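Local coordinates for protein Epf (Streptococcus pyogenes, PDB 4ES8) that is a cell-surface adhesin that binds host cells through an N-terminal region containing a carbohydrate-binding module, at residues R68-N71 with D75-I78; R42-G47 with V53-P58; A100-T105 with D143-S148; L25-G30 with S35-S40; I116-G121 with V129-G134. One frame throughout, in Å; residues are numbered along the deposited sequence. Where two conformers were deposited one is given.

Contact 1: residues R68-N71 with D75-I78; sequences REHN and DSYI
Arg-68 pairs with Ile-78 as an antiparallel hydrogen-bonded pair: Arg-68 N gives its proton to Ile-78 O at 2.8 Å, and Ile-78 N returns one to Arg-68 O. The same Arg-68 O also receives a CA-H...O contact from Tyr-77 CA. Beyond CB the arginine chain bends twice and leads away from the pairing, its NH1 being bound by the carbonyl of Lys-64. Glu-69 faces Tyr-77 in a non-hydrogen-bonded pair. There its CA sits over one face of the tyrosine ring, 3.7 Å from the centroid, as a CH-pi contact, while CB lies above CE2 and CZ. A water bridges the carboxylate and the phenol oxygen, donating to Glu-69 OE1 and lying 2.6 Å from Tyr-77 OH. This is a beta hairpin at the outer edge of one sheet of the sandwich, strand 68-69 being its outermost strand. His-70 carries the pairing past the regular strand, with N bonded to Ser-76 O. Its CG stands anti to the backbone N (chi1 -167°), which swings ND1 to Asp-75 OD1 at 2.7 Å. Ring and carboxylate are nearly coplanar, 14° apart, and OD1 uses its syn lone pair. Ser-76 N meets that oxygen too, from above the carboxylate plane.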
# COMPACT_ATOMS: atom_id res chain seq x y z
N ARG A 68 -3.42 28.61 3.04
CA ARG A 68 -3.91 28.70 4.43
C ARG A 68 -2.73 28.88 5.39
O ARG A 68 -1.82 28.04 5.41
CB ARG A 68 -4.71 27.43 4.81
CG ARG A 68 -5.86 27.06 3.88
CD ARG A 68 -7.21 27.70 4.27
NE ARG A 68 -7.18 29.17 4.25
CZ ARG A 68 -7.45 29.91 3.18
NH1 ARG A 68 -7.73 29.34 2.01
NH2 ARG A 68 -7.43 31.24 3.27
N GLU A 69 -2.77 29.94 6.19
CA GLU A 69 -1.67 30.23 7.12
C GLU A 69 -1.59 29.24 8.28
O GLU A 69 -2.62 28.78 8.80
CB GLU A 69 -1.78 31.66 7.71
CG GLU A 69 -2.97 31.90 8.64
CD GLU A 69 -3.50 33.32 8.66
OE1 GLU A 69 -3.73 33.91 7.58
OE2 GLU A 69 -3.66 33.86 9.78
N HIS A 70 -0.35 28.98 8.73
CA HIS A 70 -0.13 28.27 10.00
C HIS A 70 -0.73 29.18 11.08
O HIS A 70 -0.35 30.36 11.16
CB HIS A 70 1.39 28.06 10.23
CG HIS A 70 1.71 27.09 11.32
ND1 HIS A 70 3.02 26.87 11.72
CD2 HIS A 70 0.89 26.32 12.08
CE1 HIS A 70 2.96 25.96 12.68
NE2 HIS A 70 1.70 25.58 12.91
N ASN A 71 -1.73 28.68 11.84
CA ASN A 71 -2.47 29.51 12.79
C ASN A 71 -1.54 30.34 13.67
O ASN A 71 -0.62 29.80 14.25
CB ASN A 71 -3.38 28.66 13.63
CG ASN A 71 -4.42 29.50 14.31
OD1 ASN A 71 -5.17 30.23 13.66
ND2 ASN A 71 -4.41 29.49 15.64
N ASP A 75 4.26 31.21 9.61
CA ASP A 75 5.60 30.92 9.07
C ASP A 75 5.45 30.09 7.79
O ASP A 75 6.13 30.36 6.79
CB ASP A 75 6.50 30.20 10.09
CG ASP A 75 5.86 29.07 10.89
OD1 ASP A 75 4.66 28.75 10.63
OD2 ASP A 75 6.55 28.50 11.76
N SER A 76 4.53 29.12 7.79
CA SER A 76 4.25 28.32 6.61
C SER A 76 2.79 28.50 6.24
O SER A 76 1.95 28.82 7.10
CB SER A 76 4.58 26.85 6.86
OG SER A 76 4.02 26.39 8.09
N TYR A 77 2.50 28.38 4.94
CA TYR A 77 1.15 28.31 4.41
C TYR A 77 1.04 27.00 3.69
O TYR A 77 2.05 26.49 3.20
CB TYR A 77 0.86 29.48 3.43
CG TYR A 77 0.66 30.83 4.10
CD1 TYR A 77 1.69 31.45 4.80
CD2 TYR A 77 -0.55 31.51 3.97
CE1 TYR A 77 1.50 32.70 5.41
CE2 TYR A 77 -0.74 32.76 4.56
CZ TYR A 77 0.28 33.35 5.28
OH TYR A 77 0.07 34.57 5.88
N ILE A 78 -0.17 26.47 3.59
CA ILE A 78 -0.41 25.18 2.92
C ILE A 78 -1.59 25.32 1.97
O ILE A 78 -2.48 26.16 2.20
CB ILE A 78 -0.63 24.07 3.97
CG1 ILE A 78 -1.85 24.37 4.89
CG2 ILE A 78 0.69 23.83 4.77
CD1 ILE A 78 -2.13 23.23 5.91
O HOH W 1 -2.22 35.71 6.00

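Contact 2: residues R42-G47 with V53-P58; sequences RFFSKG and VFHLIP. With ACT (acetate ion), chain D.
Arg-42 and His-55 are joined by two hydrogen bonds. His-55 N donates to Arg-42 O, and Arg-42 NH1 reaches back to His-55 O at 2.9 Å. Farther along, Phe-44 and Val-53 form an antiparallel hydrogen-bonded pair through N and O of both residues. A second set of hydrogen bonds holds an acetate, probably from the crystallisation liquor, lying in the plane of the guanidinium at its edge: Arg-42 NH1 bonds OXT at 2.8 Å, nearly straight at 176°, and NH2 bonds O. Ile-57 N also donates to OXT, which therefore accepts two protein N-H groups. These residues belong to a beta hairpin, strands 41-46 and 51-54, whose second arm leaves the strand after Phe-54 and runs on alongside the arginine. Contacts over the guanidinium faces and between apolar groups complete the set. The guanidinium is sandwiched, Phe-54 CZ standing 3.3 Å above the centre of one face and Ile-57 CD1 over the opposite one. The planes of guanidinium and phenyl ring are inclined at 53°, so the ring presents CZ and CE2 rather than lying flat. Phe-44 CE1 rests on Val-53 CG2 at 3.5 Å, and the edge of its ring also meets Phe-54 O.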
# COMPACT_ATOMS: atom_id res chain seq x y z
N ARG A 42 -1.64 17.33 7.96
CA ARG A 42 -0.78 18.49 7.78
C ARG A 42 -0.03 18.66 9.10
O ARG A 42 -0.65 18.67 10.17
CB ARG A 42 -1.63 19.73 7.41
CG ARG A 42 -2.93 19.81 8.22
CD ARG A 42 -3.76 21.01 7.78
NE ARG A 42 -5.16 20.79 8.12
CZ ARG A 42 -5.80 21.43 9.10
NH1 ARG A 42 -5.15 22.29 9.89
NH2 ARG A 42 -7.09 21.18 9.33
N PHE A 43 1.30 18.68 9.03
CA PHE A 43 2.12 18.66 10.24
C PHE A 43 3.34 19.53 10.10
O PHE A 43 3.71 19.89 8.98
CB PHE A 43 2.63 17.21 10.47
CG PHE A 43 1.56 16.15 10.56
CD1 PHE A 43 1.07 15.53 9.41
CD2 PHE A 43 1.03 15.78 11.79
CE1 PHE A 43 0.07 14.55 9.49
CE2 PHE A 43 0.02 14.81 11.88
CZ PHE A 43 -0.45 14.19 10.72
N PHE A 44 4.03 19.81 11.23
CA PHE A 44 5.27 20.55 11.14
C PHE A 44 6.21 20.11 12.23
O PHE A 44 5.80 19.46 13.20
CB PHE A 44 5.03 22.08 11.22
CG PHE A 44 4.60 22.52 12.60
CD1 PHE A 44 3.26 22.40 12.99
CD2 PHE A 44 5.50 23.09 13.48
CE1 PHE A 44 2.85 22.81 14.28
CE2 PHE A 44 5.09 23.50 14.77
CZ PHE A 44 3.77 23.36 15.15
N SER A 45 7.47 20.50 12.07
CA SER A 45 8.51 20.21 13.05
C SER A 45 9.48 21.37 13.15
O SER A 45 10.27 21.59 12.23
CB SER A 45 9.26 18.94 12.69
OG SER A 45 10.27 18.68 13.66
N LYS A 46 9.40 22.15 14.24
CA LYS A 46 10.37 23.23 14.41
C LYS A 46 11.73 22.61 14.70
O LYS A 46 11.84 21.65 15.48
CB LYS A 46 9.93 24.15 15.56
CG LYS A 46 8.74 25.01 15.17
CD LYS A 46 8.33 26.01 16.25
CE LYS A 46 9.26 27.20 16.28
NZ LYS A 46 9.25 27.94 14.97
N GLY A 47 12.76 23.13 14.03
CA GLY A 47 14.09 22.55 14.14
C GLY A 47 14.31 21.34 13.23
O GLY A 47 15.39 20.75 13.24
N VAL A 53 4.07 17.48 14.76
CA VAL A 53 2.77 17.71 15.35
C VAL A 53 1.85 18.37 14.32
O VAL A 53 2.31 18.84 13.28
CB VAL A 53 2.83 18.55 16.64
CG1 VAL A 53 3.73 17.89 17.69
CG2 VAL A 53 3.27 19.98 16.33
N PHE A 54 0.55 18.41 14.61
CA PHE A 54 -0.44 18.89 13.66
C PHE A 54 -0.30 20.38 13.39
O PHE A 54 -0.09 21.18 14.31
CB PHE A 54 -1.85 18.52 14.17
CG PHE A 54 -2.94 18.72 13.15
CD1 PHE A 54 -3.17 17.77 12.16
CD2 PHE A 54 -3.78 19.83 13.21
CE1 PHE A 54 -4.20 17.94 11.23
CE2 PHE A 54 -4.83 19.99 12.30
CZ PHE A 54 -5.03 19.04 11.31
N HIS A 55 -0.41 20.77 12.10
CA HIS A 55 -0.24 22.13 11.60
C HIS A 55 -1.60 22.82 11.55
O HIS A 55 -2.32 22.76 10.55
CB HIS A 55 0.40 22.07 10.21
CG HIS A 55 0.69 23.37 9.51
ND1 HIS A 55 -0.33 24.22 9.07
CD2 HIS A 55 1.88 23.89 9.11
CE1 HIS A 55 0.28 25.22 8.45
NE2 HIS A 55 1.60 25.07 8.43
N LEU A 56 -1.95 23.49 12.66
CA LEU A 56 -3.24 24.17 12.75
C LEU A 56 -3.34 25.33 11.77
O LEU A 56 -2.34 25.96 11.44
CB LEU A 56 -3.50 24.67 14.17
CG LEU A 56 -3.44 23.64 15.27
CD1 LEU A 56 -3.24 24.31 16.62
CD2 LEU A 56 -4.68 22.74 15.28
N ILE A 57 -4.56 25.58 11.27
CA ILE A 57 -4.84 26.70 10.39
C ILE A 57 -6.07 27.40 11.03
O ILE A 57 -6.70 26.79 11.91
CB ILE A 57 -5.03 26.31 8.91
CG1 ILE A 57 -6.27 25.40 8.74
CG2 ILE A 57 -3.73 25.65 8.39
CD1 ILE A 57 -6.55 24.88 7.33
N PRO A 58 -6.42 28.64 10.64
CA PRO A 58 -7.56 29.31 11.30
C PRO A 58 -8.83 28.49 11.14
O PRO A 58 -9.16 28.05 10.04
CB PRO A 58 -7.62 30.67 10.58
CG PRO A 58 -6.20 30.92 10.15
CD PRO A 58 -5.78 29.55 9.66
C ACT D . -7.62 23.22 12.26
O ACT D . -8.21 22.23 11.77
OXT ACT D . -6.45 23.57 12.04
CH3 ACT D . -8.37 24.15 13.22

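Contact 3: residues A100-T105 with D143-S148; sequences AFKVNT and DSFKIS
Lys-102 lays the end of its side chain over the ring of Phe-145, joining strand 97-105 to the short strand 144-146. Both belong to one antiparallel sheet of the N-terminal beta sandwich, yet they are not neighbours in it; their backbones stand well apart, and the distance between them is spanned by side chains. The lysine explains how. From CB, which points toward the other strand, CG departs anti to the carbonyl carbon (chi1 -81°), and beyond CG the chain is fully extended through CD and CE. The early methylenes make no approach to Phe-145; the length of the chain goes into reaching the ring. CE is the first atom to arrive. It stands 3.8 Å above the ring plane, offset toward the rim near CG and CD1, in a CH-pi contact with the centroid 4.1 Å away. NZ continues past the ring to its root, 3.7 Å from Phe-145 CB, so the two side chains run antiparallel to one another. The ammonium group is buried but well supplied with acceptors: Ser-135 O binds it, and NZ donates to a water at 2.8 Å. That water also lies close to Ser-144 O and, by a weak bond, to Asp-143 OD2, linking the lysine to the turn before the strand without direct contact of the charges. At the far end of the ring, the methyl of Ala-100 meets the edge, CB lying in the ring plane 3.8 Å from Phe-145 CZ.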
# COMPACT_ATOMS: atom_id res chain seq x y z
N ALA A 100 5.13 18.68 6.77
CA ALA A 100 4.87 17.36 6.19
C ALA A 100 3.40 17.19 5.97
O ALA A 100 2.60 17.63 6.81
CB ALA A 100 5.40 16.26 7.08
N PHE A 101 3.05 16.51 4.89
CA PHE A 101 1.67 16.12 4.63
C PHE A 101 1.51 14.61 4.70
O PHE A 101 2.43 13.87 4.37
CB PHE A 101 1.24 16.59 3.23
CG PHE A 101 1.39 18.08 3.05
CD1 PHE A 101 0.64 18.97 3.81
CD2 PHE A 101 2.26 18.60 2.09
CE1 PHE A 101 0.80 20.35 3.66
CE2 PHE A 101 2.41 19.97 1.93
CZ PHE A 101 1.66 20.84 2.70
N LYS A 102 0.32 14.15 5.10
CA LYS A 102 -0.00 12.74 5.01
C LYS A 102 -1.17 12.60 4.08
O LYS A 102 -2.25 13.18 4.33
CB LYS A 102 -0.32 12.12 6.40
CG LYS A 102 0.94 11.75 7.17
CD LYS A 102 0.59 10.98 8.45
CE LYS A 102 1.78 10.23 8.97
NZ LYS A 102 1.40 9.32 10.11
N VAL A 103 -0.98 11.87 2.98
CA VAL A 103 -2.06 11.57 2.04
C VAL A 103 -2.43 10.12 2.27
O VAL A 103 -1.59 9.21 2.14
CB VAL A 103 -1.68 11.86 0.59
CG1 VAL A 103 -2.86 11.50 -0.32
CG2 VAL A 103 -1.35 13.34 0.42
N ASN A 104 -3.66 9.92 2.75
CA ASN A 104 -4.10 8.60 3.18
C ASN A 104 -4.43 7.64 2.04
O ASN A 104 -4.80 8.07 0.94
CB ASN A 104 -5.33 8.71 4.07
CG ASN A 104 -5.01 9.12 5.49
OD1 ASN A 104 -3.85 9.30 5.88
ND2 ASN A 104 -6.06 9.30 6.29
N THR A 105 -4.26 6.36 2.32
CA THR A 105 -4.73 5.29 1.45
C THR A 105 -6.02 4.72 2.02
O THR A 105 -6.37 4.96 3.19
CB THR A 105 -3.69 4.14 1.34
OG1 THR A 105 -3.69 3.39 2.57
CG2 THR A 105 -2.25 4.66 1.06
N ASP A 143 -3.21 14.78 15.98
CA ASP A 143 -2.43 13.69 15.42
C ASP A 143 -0.96 14.09 15.38
O ASP A 143 -0.64 15.29 15.35
CB ASP A 143 -2.93 13.32 14.00
CG ASP A 143 -2.49 11.96 13.50
OD1 ASP A 143 -2.03 11.11 14.33
OD2 ASP A 143 -2.57 11.72 12.27
N SER A 144 -0.09 13.10 15.43
CA SER A 144 1.35 13.34 15.45
C SER A 144 2.05 12.13 14.88
O SER A 144 1.42 11.07 14.72
CB SER A 144 1.82 13.59 16.88
OG SER A 144 1.60 12.42 17.65
N PHE A 145 3.33 12.29 14.54
CA PHE A 145 4.09 11.15 14.05
C PHE A 145 5.57 11.45 14.12
O PHE A 145 5.97 12.62 14.28
CB PHE A 145 3.73 10.77 12.57
CG PHE A 145 4.29 11.67 11.50
CD1 PHE A 145 3.61 12.83 11.11
CD2 PHE A 145 5.46 11.33 10.82
CE1 PHE A 145 4.14 13.67 10.12
CE2 PHE A 145 5.99 12.17 9.83
CZ PHE A 145 5.32 13.34 9.48
N LYS A 146 6.36 10.37 13.98
CA LYS A 146 7.82 10.44 13.91
C LYS A 146 8.26 9.83 12.59
O LYS A 146 7.71 8.81 12.20
CB LYS A 146 8.50 9.69 15.07
CG LYS A 146 8.33 10.34 16.45
CD LYS A 146 9.48 9.93 17.38
CE LYS A 146 9.43 8.51 17.87
NZ LYS A 146 10.77 8.03 18.32
N ILE A 147 9.23 10.45 11.90
CA ILE A 147 9.67 9.87 10.62
C ILE A 147 10.10 8.42 10.85
O ILE A 147 9.76 7.53 10.06
CB ILE A 147 10.83 10.70 10.04
CG1 ILE A 147 10.38 12.12 9.70
CG2 ILE A 147 11.44 10.00 8.80
CD1 ILE A 147 11.55 13.05 9.22
N SER A 148 10.84 8.20 11.95
CA SER A 148 11.41 6.90 12.31
C SER A 148 10.34 5.83 12.61
O SER A 148 10.70 4.65 12.74
CB SER A 148 12.36 7.05 13.50
OG SER A 148 11.65 7.49 14.64
O HOH W 2 0.08 10.86 12.08

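Contact 4: residues L25-G30 with S35-S40; sequences LMNFKG and SADGSS
With CG set anti to the backbone N in both, Asn-27 (chi1 -166°) and Asp-37 (chi1 172°, in the conformer given) bring amide and carboxylate together. In this conformer Asn-27 ND2 points almost straight at Asp-37 OD1, though the bond is long at 3.3 Å; the oxygen is met from above the carboxylate plane, with amide and carboxylate planes 54° apart. A water lies close to both Asn-27 OD1 and Asp-37 OD2. Lys-29, its chain bent at chi2 and chi4, curls over the same acid, NZ forming a salt bridge with Asp-37 OD2 at 3.3 Å, the hydrogen bond within it weak. All this happens around a type II beta turn, Ala-36 to Ser-39, in the loop that leads from the short, weakly bonded strand 26-27 into strand 41-46. Gly-38, at the third position of the turn, has positive phi and lies flush against the other segment: its CA is 3.3 Å from Asn-27 OD1 and near Lys-29 CG. Its carbonyl accepts from Lys-29 N at 2.9 Å and from a water that also donates to Ser-40 OG. The hydroxyl of Ser-40 lies 3.4 Å from Phe-28 CD1 and gives its own proton to a second water, which in turn donates to Asn-27 O and Ser-39 O.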
# COMPACT_ATOMS: atom_id res chain seq x y z
N LEU A 25 -5.97 2.84 -4.78
CA LEU A 25 -6.33 2.81 -3.36
C LEU A 25 -6.01 4.08 -2.60
O LEU A 25 -5.97 4.05 -1.35
CB LEU A 25 -5.65 1.60 -2.69
CG LEU A 25 -5.99 0.25 -3.31
CD1 LEU A 25 -5.11 -0.86 -2.68
CD2 LEU A 25 -7.51 -0.07 -3.19
N MET A 26 -5.83 5.21 -3.31
CA MET A 26 -5.64 6.50 -2.66
C MET A 26 -6.91 6.95 -2.01
O MET A 26 -8.00 6.59 -2.51
CB MET A 26 -5.28 7.56 -3.71
CG MET A 26 -3.89 7.49 -4.17
SD MET A 26 -2.62 7.56 -2.87
CE MET A 26 -2.99 9.00 -2.16
N ASN A 27 -6.83 7.74 -0.94
CA ASN A 27 -8.02 8.35 -0.35
C ASN A 27 -7.70 9.83 -0.22
O ASN A 27 -7.39 10.33 0.89
CB ASN A 27 -8.47 7.70 0.96
CG ASN A 27 -9.88 8.15 1.32
OD1 ASN A 27 -10.57 8.84 0.54
ND2 ASN A 27 -10.34 7.74 2.50
N PHE A 28 -7.70 10.54 -1.37
CA PHE A 28 -7.32 11.95 -1.43
C PHE A 28 -8.47 12.76 -2.04
O PHE A 28 -8.62 12.75 -3.27
CB PHE A 28 -6.01 12.12 -2.24
CG PHE A 28 -5.56 13.55 -2.38
CD1 PHE A 28 -4.82 14.17 -1.38
CD2 PHE A 28 -5.83 14.28 -3.54
CE1 PHE A 28 -4.39 15.50 -1.51
CE2 PHE A 28 -5.39 15.60 -3.67
CZ PHE A 28 -4.68 16.21 -2.66
N LYS A 29 -9.28 13.41 -1.19
CA LYS A 29 -10.41 14.20 -1.70
C LYS A 29 -10.09 15.70 -1.82
O LYS A 29 -10.97 16.48 -2.20
CB LYS A 29 -11.67 13.97 -0.86
CG LYS A 29 -12.29 12.59 -1.08
CD LYS A 29 -13.38 12.62 -2.11
CE LYS A 29 -14.01 11.25 -2.26
NZ LYS A 29 -14.95 10.95 -1.15
N GLY A 30 -8.86 16.11 -1.51
CA GLY A 30 -8.43 17.49 -1.65
C GLY A 30 -9.03 18.42 -0.64
O GLY A 30 -9.53 19.50 -0.99
N SER A 35 -12.64 16.02 9.67
CA SER A 35 -13.64 14.93 9.71
C SER A 35 -14.04 14.43 8.33
O SER A 35 -14.69 13.37 8.22
CB SER A 35 -14.90 15.41 10.43
OG SER A 35 -15.64 16.33 9.64
N ALA A 36 -13.73 15.20 7.28
CA ALA A 36 -14.17 14.84 5.94
C ALA A 36 -13.47 13.58 5.42
O ALA A 36 -12.27 13.39 5.64
CB ALA A 36 -13.91 15.99 4.98
N ASP A 37 -14.24 12.74 4.73
CA ASP A 37 -13.65 11.53 4.17
C ASP A 37 -12.61 11.97 3.12
O ASP A 37 -12.81 12.94 2.39
CB ASP A 37 -14.73 10.59 3.59
CG ASP A 37 -14.21 9.40 2.82
OD1 ASP A 37 -13.40 8.61 3.39
OD2 ASP A 37 -14.61 9.24 1.65
N GLY A 38 -11.48 11.30 3.16
CA GLY A 38 -10.40 11.63 2.23
C GLY A 38 -9.64 12.90 2.56
O GLY A 38 -8.90 13.40 1.71
N SER A 39 -9.81 13.46 3.78
CA SER A 39 -9.00 14.63 4.15
C SER A 39 -7.53 14.22 4.30
O SER A 39 -7.23 13.03 4.49
CB SER A 39 -9.49 15.27 5.45
OG SER A 39 -9.41 14.32 6.51
N SER A 40 -6.62 15.21 4.20
CA SER A 40 -5.20 14.92 4.32
C SER A 40 -4.63 15.53 5.59
O SER A 40 -5.14 16.56 6.04
CB SER A 40 -4.43 15.44 3.11
OG SER A 40 -4.88 14.80 1.92
O HOH W 3 -5.69 12.07 2.36
O HOH W 4 -13.07 8.07 0.14
O HOH W 5 -7.40 15.52 0.89

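Contact 5: residues I116-G121 with V129-G134; sequences ITFEQG and VDYRIG
Strands 116-121 and 129-134 run nearly antiparallel, 163° between their directions, but their axes stay 11.1 Å apart, so Ile-116, Phe-118 and Gln-120 meet Val-129, Tyr-131 and Ile-133 through side chains alone. Phe-118 and Tyr-131 form a T-shaped, edge-to-face pair: the phenyl edge is turned to the face of the tyrosine, with planes at 85° and centroids 4.9 Å apart. Phe-118 CZ stands 3.4 Å above the plane of the Tyr-131 ring, over its centre. The two strands follow each other in the chain but lie in different sheets, so this is facing-sheet packing inside the beta sandwich, where Leu-188 and Leu-209 also close round Phe-118. Gln-120 supplies the polar element. Its CG is anti to the backbone N and its chain then bends at chi2 (64°), which carries the amide round to the tyrosine's edge. Tyr-131 OH donates to Gln-120 OE1 at 2.6 Å, in the carbonyl plane and on a lone pair, and amide and ring are nearly coplanar. The other end of the amide is held by its own strand, NE2 donating to Gly-121 O at 3.0 Å; bonded at both ends, the amide has its flip state fixed. Val-129 CG1 packs against the same OE1. At the opposite end Ile-116 and Ile-133 meet tip to tip, their CD1 atoms 3.7 Å apart.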
# COMPACT_ATOMS: atom_id res chain seq x y z
N ILE A 116 3.23 3.16 -5.22
CA ILE A 116 2.74 4.53 -5.18
C ILE A 116 3.40 5.28 -6.32
O ILE A 116 4.61 5.14 -6.55
CB ILE A 116 3.10 5.20 -3.83
CG1 ILE A 116 2.33 4.62 -2.65
CG2 ILE A 116 2.96 6.73 -3.90
CD1 ILE A 116 2.87 5.13 -1.28
N THR A 117 2.61 6.12 -7.03
CA THR A 117 3.15 6.98 -8.07
C THR A 117 2.61 8.37 -7.84
O THR A 117 1.49 8.52 -7.36
CB THR A 117 2.83 6.47 -9.48
OG1 THR A 117 1.41 6.32 -9.62
CG2 THR A 117 3.52 5.15 -9.79
N PHE A 118 3.40 9.39 -8.15
CA PHE A 118 2.95 10.78 -8.05
C PHE A 118 3.89 11.64 -8.83
O PHE A 118 4.92 11.15 -9.28
CB PHE A 118 2.83 11.27 -6.59
CG PHE A 118 4.12 11.22 -5.79
CD1 PHE A 118 4.55 10.04 -5.21
CD2 PHE A 118 4.90 12.36 -5.64
CE1 PHE A 118 5.75 10.00 -4.48
CE2 PHE A 118 6.11 12.32 -4.93
CZ PHE A 118 6.53 11.14 -4.35
N GLU A 119 3.55 12.92 -8.96
CA GLU A 119 4.45 13.85 -9.62
C GLU A 119 5.04 14.77 -8.58
O GLU A 119 4.30 15.38 -7.80
CB GLU A 119 3.70 14.69 -10.67
CG GLU A 119 3.11 13.86 -11.79
CD GLU A 119 2.45 14.72 -12.85
OE1 GLU A 119 3.15 15.57 -13.46
OE2 GLU A 119 1.25 14.51 -13.11
N GLN A 120 6.36 14.88 -8.57
CA GLN A 120 7.04 15.89 -7.78
C GLN A 120 6.98 17.15 -8.60
O GLN A 120 7.59 17.21 -9.69
CB GLN A 120 8.49 15.48 -7.47
CG GLN A 120 9.31 16.59 -6.83
CD GLN A 120 8.71 16.93 -5.48
OE1 GLN A 120 8.68 16.09 -4.58
NE2 GLN A 120 8.12 18.13 -5.38
N GLY A 121 6.17 18.11 -8.16
CA GLY A 121 6.06 19.42 -8.81
C GLY A 121 7.21 20.31 -8.38
O GLY A 121 8.26 19.84 -7.89
N VAL A 129 13.51 17.66 0.21
CA VAL A 129 12.31 16.84 0.27
C VAL A 129 12.64 15.41 0.66
O VAL A 129 13.67 14.85 0.27
CB VAL A 129 11.68 16.89 -1.18
CG1 VAL A 129 10.51 15.92 -1.36
CG2 VAL A 129 11.25 18.32 -1.55
N ASP A 130 11.69 14.79 1.38
CA ASP A 130 11.77 13.37 1.74
C ASP A 130 10.40 12.74 1.48
O ASP A 130 9.38 13.44 1.52
CB ASP A 130 12.19 13.18 3.21
CG ASP A 130 12.60 11.74 3.59
OD1 ASP A 130 12.77 10.90 2.67
OD2 ASP A 130 12.70 11.46 4.80
N TYR A 131 10.39 11.44 1.21
CA TYR A 131 9.17 10.65 0.99
C TYR A 131 9.21 9.46 1.94
O TYR A 131 10.19 8.72 1.93
CB TYR A 131 9.04 10.13 -0.45
CG TYR A 131 9.30 11.12 -1.56
CD1 TYR A 131 8.65 12.36 -1.59
CD2 TYR A 131 10.10 10.78 -2.65
CE1 TYR A 131 8.82 13.24 -2.66
CE2 TYR A 131 10.28 11.65 -3.72
CZ TYR A 131 9.64 12.88 -3.72
OH TYR A 131 9.84 13.75 -4.77
N ARG A 132 8.16 9.29 2.73
CA ARG A 132 8.12 8.18 3.66
C ARG A 132 6.79 7.51 3.65
O ARG A 132 5.83 8.09 3.16
CB ARG A 132 8.40 8.69 5.09
CG ARG A 132 9.81 9.26 5.34
CD ARG A 132 10.85 8.18 5.59
NE ARG A 132 12.18 8.79 5.61
CZ ARG A 132 13.29 8.09 5.75
NH1 ARG A 132 13.24 6.76 5.85
NH2 ARG A 132 14.47 8.70 5.76
N ILE A 133 6.71 6.31 4.25
CA ILE A 133 5.43 5.65 4.50
C ILE A 133 5.13 5.87 5.98
O ILE A 133 6.05 5.84 6.81
CB ILE A 133 5.44 4.15 4.13
CG1 ILE A 133 5.95 3.94 2.68
CG2 ILE A 133 4.04 3.51 4.33
CD1 ILE A 133 5.17 4.65 1.59
N GLY A 134 3.87 6.07 6.32
CA GLY A 134 3.53 6.22 7.73
C GLY A 134 2.14 5.71 8.04
O GLY A 134 1.43 5.20 7.17

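All five contacts belong to the N-terminal part of the chain, and their chemistry follows their place in the sheets. Contacts 2, 3 and 5 are buried; contacts 1 and 4 are partly buried. Contacts 3 and 5 rely on side chains spanning separated strands, with aromatic faces and few polar bonds; contact 5 lies nested within the loop closed by contact 3, and Ile-147 touches Arg-132 between them. Contacts 1 and 2 are hairpins, built on backbone pairing of neighbours, and interlock: Ser-76 OG meets His-55 NE2, and Asn-71 N bonds Leu-56 O. Contact 2 shares its sheet with contact 3 through Phe-43 and Ala-100. Contact 4 depends on waters and a salt bridge, yet Asn-27 joins it to Asn-104 of contact 3.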